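PDB 7C90: cytochrome c, mono-and diheme variant from Methylophaga aminisulfidivorans MP, which probably carries electrons in bacterial methanol oxidation as a cytochrome cL, by way of a covalently bound heme c. Local coordinates for residues L83-C88 / M148-S153; T56-H61 / E143-M148. One frame throughout, in Å; residues are numbered along the deposited sequence.

Interaction 1: L83-C88 / M148-S153; sequences LFMTAC and MAWVRS. With HEC (heme c), chain E.
Phe-84 turns one face of its ring to Trp-150 CZ3. This atom stands 3.3 Å above the phenyl plane, over its centre, and comes within 3.4 Å of Phe-84 CG. The ring planes meet at 42°, an oblique aromatic pair. Both residues hold CG anti to the backbone N (chi1 -180° in each), which sends the two rings into the space between the helical segments 83-87 and 148-153, whose axes pass 10.7 Å apart at 101°. The opposite face of Phe-84 carries Cys-88 CB, whose SG is bonded covalently to heme CAB at 1.8 Å; the phenyl ring thus lies between the indole and a heme-attachment cysteine. Val-151 CG2 adds a methyl at Phe-84 CD2, 3.9 Å away. The Met-85 chain bends at chi2 and chi3 to bring CE against the six-membered ring of Trp-150, in an off-centre CH-pi contact 4.2 Å from its centroid. Replacing the phenyl ring with the methyl of an alanine here is likely to open a gap between the Trp-150 ring and Cys-88, leaving the indole less firmly held. Here helix 74-87, leading into the heme-binding motif, crosses the C-terminal part of helix 141-153, while Leu-120 of helix 117-126 packs against Met-148 and Arg-152.

Interaction 2: T56-H61 / E143-M148; sequences TEAVEH and EILHIM
Leu-145 reaches across to helix 57-65 with a single methyl, CD1, which meets both Val-59 and Ala-58. Val-59 CG2 lies 3.7 Å from this methyl, and the two side chains cross at about a right angle. The carbonyl oxygen of Ala-58 is equally near Leu-145 CD1, at 3.7 Å, in a van der Waals contact of the methyl with the helix backbone, whereas the Ala-58 CB is more distant at 4.3 Å. With its CG beside the backbone N and anti to the carbonyl carbon (chi1 -63°), Leu-145 extends, with chi2 also anti, to place CD1 at the far end of the chain. Val-59 offers CG2 to that methyl, and its side chain also packs on Lys-141 and Asp-142 at the beginning of helix 141-153. The contact is a small, buried apolar one, joining the first turn of helix 57-65 to a helix of the cytochrome c fold well away from the heme iron; Ile-147, on the same segment as Leu-145, touches the heme. That first turn is fixed by an N-cap: Thr-56 OG1 accepts from Val-59 N at 3.2 Å, with an N-H...O angle of 159°. The same hydroxyl is hydrogen-bonded to Asp-142 OD1, so the cap of one helix is tied directly to the start of the other. On the partner helix, the backbone oxygen of Leu-145 receives a hydrogen bond from Asn-68 ND2. Tyr-70, in the loop that follows helix 57-65, packs on Ala-58, and its ring meets that of His-146 with the planes at about 30°. His-146 ND1 is in turn hydrogen-bonded to the carbonyl oxygen of Asp-142, one turn earlier in the helix.

Overall arrangement
Helix 141-153 is common to both interactions: its earlier turns meet helix 57-65 in interaction 2, its last turns meet helix 74-87 in interaction 1, and Met-148 belongs to both segments. The centres lie about 12 Å apart. Along the chain the order is 56-61, 83-88, 143-148 and 148-153, so the segments alternate and the two connections cross. Direct packing also joins them, with Leu-83 CB 3.5 Å from Ile-147 CG1. Two consecutive helices are thereby gathered on one later helix. Interaction 1 sits beside the covalent heme attachment, while interaction 2 ties the more distant helix 57-65 to this heme-bearing core.

Interaction 1: L83-C88 / M148-S153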
loop_
_atom_site.group_PDB
_atom_site.type_symbol
_atom_site.label_atom_id
_atom_site.label_comp_id
_atom_site.label_asym_id
_atom_site.label_seq_id
_atom_site.Cartn_x
_atom_site.Cartn_y
_atom_site.Cartn_z
ATOM N N LEU A 83 -1.204 7.064 20.400
ATOM C CA LEU A 83 -2.417 6.602 19.654
ATOM C C LEU A 83 -2.117 6.537 18.151
ATOM O O LEU A 83 -2.588 5.588 17.482
ATOM C CB LEU A 83 -3.595 7.533 19.934
ATOM C CG LEU A 83 -4.131 7.455 21.363
ATOM C CD1 LEU A 83 -4.957 8.681 21.701
ATOM C CD2 LEU A 83 -4.948 6.193 21.571
ATOM N N PHE A 84 -1.347 7.495 17.645
ATOM C CA PHE A 84 -0.852 7.513 16.249
ATOM C C PHE A 84 0.024 6.282 15.973
ATOM O O PHE A 84 -0.155 5.669 14.929
ATOM C CB PHE A 84 -0.056 8.777 15.968
ATOM C CG PHE A 84 0.467 8.861 14.569
ATOM C CD1 PHE A 84 1.669 8.273 14.236
ATOM C CD2 PHE A 84 -0.241 9.524 13.595
ATOM C CE1 PHE A 84 2.165 8.371 12.950
ATOM C CE2 PHE A 84 0.251 9.608 12.303
ATOM C CZ PHE A 84 1.462 9.046 11.989
ATOM N N MET A 85 0.940 5.926 16.878
ATOM C CA MET A 85 1.811 4.731 16.682
ATOM C C MET A 85 0.923 3.498 16.533
ATOM O O MET A 85 1.166 2.720 15.617
ATOM C CB MET A 85 2.811 4.511 17.820
ATOM C CG MET A 85 3.698 5.690 18.058
ATOM S SD MET A 85 4.532 6.274 16.574
ATOM C CE MET A 85 4.264 8.047 16.638
ATOM N N THR A 86 -0.096 3.346 17.367
ATOM C CA THR A 86 -0.983 2.156 17.326
ATOM C C THR A 86 -1.843 2.148 16.041
ATOM O O THR A 86 -1.976 1.070 15.403
ATOM C CB THR A 86 -1.849 2.054 18.589
ATOM O OG1 THR A 86 -1.010 2.152 19.736
ATOM C CG2 THR A 86 -2.619 0.753 18.619
ATOM N N ALA A 87 -2.407 3.287 15.650
ATOM C CA ALA A 87 -3.519 3.354 14.674
ATOM C C ALA A 87 -3.031 3.718 13.287
ATOM O O ALA A 87 -3.766 3.387 12.334
ATOM C CB ALA A 87 -4.606 4.302 15.138
ATOM N N CYS A 88 -1.886 4.390 13.163
ATOM C CA CYS A 88 -1.511 5.141 11.941
ATOM C C CYS A 88 -0.105 4.775 11.468
ATOM O O CYS A 88 0.132 4.922 10.262
ATOM C CB CYS A 88 -1.597 6.662 12.151
ATOM S SG CYS A 88 -2.998 7.178 13.084
ATOM N N MET A 148 -4.754 14.110 16.148
ATOM C CA MET A 148 -4.652 15.338 15.320
ATOM C C MET A 148 -3.693 16.344 15.975
ATOM O O MET A 148 -2.811 16.865 15.250
ATOM C CB MET A 148 -6.011 15.973 15.097
ATOM C CG MET A 148 -6.816 15.198 14.064
ATOM S SD MET A 148 -8.567 15.657 14.120
ATOM C CE MET A 148 -8.527 17.419 13.849
ATOM N N ALA A 149 -3.817 16.609 17.271
ATOM C CA ALA A 149 -2.877 17.552 17.945
ATOM C C ALA A 149 -1.436 17.069 17.721
ATOM O O ALA A 149 -0.581 17.894 17.354
ATOM C CB ALA A 149 -3.180 17.695 19.413
ATOM N N TRP A 150 -1.168 15.768 17.856
ATOM C CA TRP A 150 0.213 15.227 17.687
ATOM C C TRP A 150 0.669 15.429 16.244
ATOM O O TRP A 150 1.813 15.819 16.030
ATOM C CB TRP A 150 0.320 13.755 18.147
ATOM C CG TRP A 150 1.717 13.272 17.966
ATOM C CD1 TRP A 150 2.783 13.492 18.789
ATOM C CD2 TRP A 150 2.236 12.631 16.794
ATOM N NE1 TRP A 150 3.917 12.990 18.225
ATOM C CE2 TRP A 150 3.625 12.476 16.998
ATOM C CE3 TRP A 150 1.665 12.192 15.593
ATOM C CZ2 TRP A 150 4.448 11.861 16.056
ATOM C CZ3 TRP A 150 2.487 11.617 14.651
ATOM C CH2 TRP A 150 3.858 11.443 14.882
ATOM N N VAL A 151 -0.185 15.150 15.257
ATOM C CA VAL A 151 0.166 15.309 13.822
ATOM C C VAL A 151 0.540 16.776 13.573
ATOM O O VAL A 151 1.524 17.025 12.795
ATOM C CB VAL A 151 -0.971 14.814 12.895
ATOM C CG1 VAL A 151 -0.734 15.207 11.452
ATOM C CG2 VAL A 151 -1.174 13.297 12.975
ATOM N N ARG A 152 -0.197 17.731 14.166
ATOM C CA ARG A 152 0.128 19.168 13.952
ATOM C C ARG A 152 1.465 19.499 14.642
ATOM O O ARG A 152 2.201 20.239 14.062
ATOM C CB ARG A 152 -0.991 20.078 14.444
ATOM C CG ARG A 152 -2.303 19.873 13.716
ATOM C CD ARG A 152 -2.200 19.949 12.203
ATOM N NE ARG A 152 -3.547 20.154 11.700
ATOM C CZ ARG A 152 -3.944 20.009 10.444
ATOM N NH1 ARG A 152 -3.096 19.636 9.504
ATOM N NH2 ARG A 152 -5.215 20.198 10.151
ATOM N N SER A 153 1.777 18.886 15.780
ATOM C CA SER A 153 2.949 19.215 16.636
ATOM C C SER A 153 4.248 18.837 15.914
ATOM O O SER A 153 5.267 19.466 16.206
ATOM C CB SER A 153 2.847 18.531 17.979
ATOM O OG SER A 153 3.138 17.126 17.872
HETATM FE FE HEC E . -4.177 7.410 6.385
HETATM C CHA HEC E . -4.507 9.299 3.524
HETATM C CHB HEC E . -4.322 10.193 8.263
HETATM C CHC HEC E . -4.369 5.438 9.188
HETATM C CHD HEC E . -3.327 4.704 4.497
HETATM N NA HEC E . -4.429 9.391 5.934
HETATM C C1A HEC E . -4.506 10.002 4.769
HETATM C C2A HEC E . -4.678 11.468 4.827
HETATM C C3A HEC E . -4.667 11.732 6.255
HETATM C C4A HEC E . -4.432 10.386 6.827
HETATM C CMA HEC E . -4.735 13.007 7.021
HETATM C CAA HEC E . -4.858 12.436 3.718
HETATM C CBA HEC E . -3.526 13.164 3.664
HETATM C CGA HEC E . -3.542 14.281 2.673
HETATM O O1A HEC E . -4.632 14.786 2.346
HETATM O O2A HEC E . -2.435 14.593 2.162
HETATM N NB HEC E . -4.322 7.781 8.389
HETATM C C1B HEC E . -4.300 8.945 8.978
HETATM C C2B HEC E . -4.329 8.905 10.454
HETATM C C3B HEC E . -4.380 7.472 10.725
HETATM C C4B HEC E . -4.376 6.887 9.392
HETATM C CMB HEC E . -4.308 10.068 11.404
HETATM C CAB HEC E . -4.438 6.787 12.094
HETATM C CBB HEC E . -5.745 7.022 12.767
HETATM N NC HEC E . -3.888 5.430 6.766
HETATM C C1C HEC E . -4.060 4.814 7.943
HETATM C C2C HEC E . -3.804 3.363 7.943
HETATM C C3C HEC E . -3.494 3.152 6.524
HETATM C C4C HEC E . -3.564 4.465 5.900
HETATM C CMC HEC E . -3.890 2.463 9.127
HETATM C CAC HEC E . -3.061 1.814 5.982
HETATM C CBC HEC E . -4.023 0.696 6.271
HETATM N ND HEC E . -3.927 7.082 4.359
HETATM C C1D HEC E . -3.577 5.950 3.776
HETATM C C2D HEC E . -3.539 5.991 2.327
HETATM C C3D HEC E . -3.896 7.354 2.014
HETATM C C4D HEC E . -4.135 7.904 3.350
HETATM C CMD HEC E . -3.230 4.863 1.419
HETATM C CAD HEC E . -4.109 7.986 0.700
HETATM C CBD HEC E . -5.631 7.898 0.509
HETATM C CGD HEC E . -6.247 8.869 -0.483
HETATM O O1D HEC E . -5.512 9.464 -1.290
HETATM O O2D HEC E . -7.496 9.038 -0.518
#

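Interaction 2: T56-H61 / E143-M148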
loop_
_atom_site.group_PDB
_atom_site.type_symbol
_atom_site.label_atom_id
_atom_site.label_comp_id
_atom_site.label_asym_id
_atom_site.label_seq_id
_atom_site.Cartn_x
_atom_site.Cartn_y
_atom_site.Cartn_z
ATOM N N THR A 56 -16.060 14.744 26.091
ATOM C CA THR A 56 -15.063 15.681 26.659
ATOM C C THR A 56 -15.333 17.114 26.179
ATOM O O THR A 56 -16.119 17.301 25.237
ATOM C CB THR A 56 -13.647 15.256 26.266
ATOM O OG1 THR A 56 -13.533 15.486 24.861
ATOM C CG2 THR A 56 -13.357 13.807 26.579
ATOM N N GLU A 57 -14.660 18.085 26.798
ATOM C CA GLU A 57 -14.762 19.525 26.462
ATOM C C GLU A 57 -14.162 19.763 25.063
ATOM O O GLU A 57 -14.749 20.529 24.301
ATOM C CB GLU A 57 -14.051 20.346 27.539
ATOM C CG GLU A 57 -13.966 21.824 27.205
ATOM C CD GLU A 57 -13.059 22.654 28.097
ATOM O OE1 GLU A 57 -12.321 22.071 28.914
ATOM O OE2 GLU A 57 -13.074 23.888 27.936
ATOM N N ALA A 58 -13.017 19.152 24.738
ATOM C CA ALA A 58 -12.382 19.252 23.404
ATOM C C ALA A 58 -13.355 18.757 22.326
ATOM O O ALA A 58 -13.513 19.441 21.291
ATOM C CB ALA A 58 -11.083 18.501 23.373
ATOM N N VAL A 59 -14.036 17.639 22.556
ATOM C CA VAL A 59 -14.961 17.088 21.525
ATOM C C VAL A 59 -16.152 18.043 21.389
ATOM O O VAL A 59 -16.512 18.402 20.242
ATOM C CB VAL A 59 -15.363 15.640 21.845
ATOM C CG1 VAL A 59 -16.577 15.196 21.047
ATOM C CG2 VAL A 59 -14.190 14.683 21.642
ATOM N N GLU A 60 -16.755 18.475 22.490
ATOM C CA GLU A 60 -17.946 19.373 22.398
ATOM C C GLU A 60 -17.512 20.669 21.691
ATOM O O GLU A 60 -18.219 21.129 20.752
ATOM C CB GLU A 60 -18.581 19.585 23.776
ATOM C CG GLU A 60 -19.777 20.531 23.761
ATOM C CD GLU A 60 -20.303 20.930 25.137
ATOM O OE1 GLU A 60 -20.355 20.057 26.028
ATOM O OE2 GLU A 60 -20.648 22.125 25.321
ATOM N N HIS A 61 -16.358 21.213 22.063
ATOM C CA HIS A 61 -15.801 22.448 21.446
ATOM C C HIS A 61 -15.621 22.225 19.932
ATOM O O HIS A 61 -16.000 23.113 19.123
ATOM C CB HIS A 61 -14.483 22.858 22.101
ATOM C CG HIS A 61 -13.994 24.184 21.619
ATOM N ND1 HIS A 61 -14.672 25.356 21.888
ATOM C CD2 HIS A 61 -12.931 24.530 20.859
ATOM C CE1 HIS A 61 -14.033 26.366 21.348
ATOM N NE2 HIS A 61 -12.958 25.890 20.715
ATOM N N GLU A 143 -10.097 10.626 20.966
ATOM C CA GLU A 143 -8.825 9.988 20.560
ATOM C C GLU A 143 -8.370 10.552 19.214
ATOM O O GLU A 143 -7.188 10.829 19.046
ATOM C CB GLU A 143 -8.974 8.475 20.522
ATOM C CG GLU A 143 -9.075 7.849 21.893
ATOM C CD GLU A 143 -9.381 6.356 21.848
ATOM O OE1 GLU A 143 -10.186 5.897 20.960
ATOM O OE2 GLU A 143 -8.803 5.643 22.687
ATOM N N ILE A 144 -9.292 10.772 18.292
ATOM C CA ILE A 144 -8.954 11.383 16.974
ATOM C C ILE A 144 -8.370 12.781 17.203
ATOM O O ILE A 144 -7.334 13.096 16.595
ATOM C CB ILE A 144 -10.181 11.363 16.049
ATOM C CG1 ILE A 144 -10.505 9.926 15.624
ATOM C CG2 ILE A 144 -9.986 12.268 14.833
ATOM C CD1 ILE A 144 -11.869 9.777 14.964
ATOM N N LEU A 145 -8.959 13.586 18.080
ATOM C CA LEU A 145 -8.446 14.962 18.330
ATOM C C LEU A 145 -7.049 14.896 18.974
ATOM O O LEU A 145 -6.220 15.736 18.672
ATOM C CB LEU A 145 -9.428 15.728 19.217
ATOM C CG LEU A 145 -10.804 15.953 18.612
ATOM C CD1 LEU A 145 -11.741 16.593 19.626
ATOM C CD2 LEU A 145 -10.681 16.823 17.383
ATOM N N HIS A 146 -6.789 13.930 19.843
ATOM C CA HIS A 146 -5.434 13.691 20.412
ATOM C C HIS A 146 -4.440 13.423 19.284
ATOM O O HIS A 146 -3.354 14.062 19.224
ATOM C CB HIS A 146 -5.487 12.539 21.413
ATOM C CG HIS A 146 -5.967 12.963 22.755
ATOM N ND1 HIS A 146 -7.266 12.895 23.134
ATOM C CD2 HIS A 146 -5.297 13.466 23.807
ATOM C CE1 HIS A 146 -7.385 13.288 24.388
ATOM N NE2 HIS A 146 -6.188 13.664 24.819
ATOM N N ILE A 147 -4.799 12.504 18.393
ATOM C CA ILE A 147 -3.912 12.121 17.256
ATOM C C ILE A 147 -3.689 13.356 16.406
ATOM O O ILE A 147 -2.575 13.557 15.921
ATOM C CB ILE A 147 -4.515 10.948 16.452
ATOM C CG1 ILE A 147 -4.530 9.660 17.287
ATOM C CG2 ILE A 147 -3.774 10.773 15.134
ATOM C CD1 ILE A 147 -5.204 8.480 16.604
ATOM N N MET A 148 -4.754 14.110 16.148
ATOM C CA MET A 148 -4.652 15.338 15.320
ATOM C C MET A 148 -3.693 16.344 15.975
ATOM O O MET A 148 -2.811 16.865 15.250
ATOM C CB MET A 148 -6.011 15.973 15.097
ATOM C CG MET A 148 -6.816 15.198 14.064
ATOM S SD MET A 148 -8.567 15.657 14.120
ATOM C CE MET A 148 -8.527 17.419 13.849
#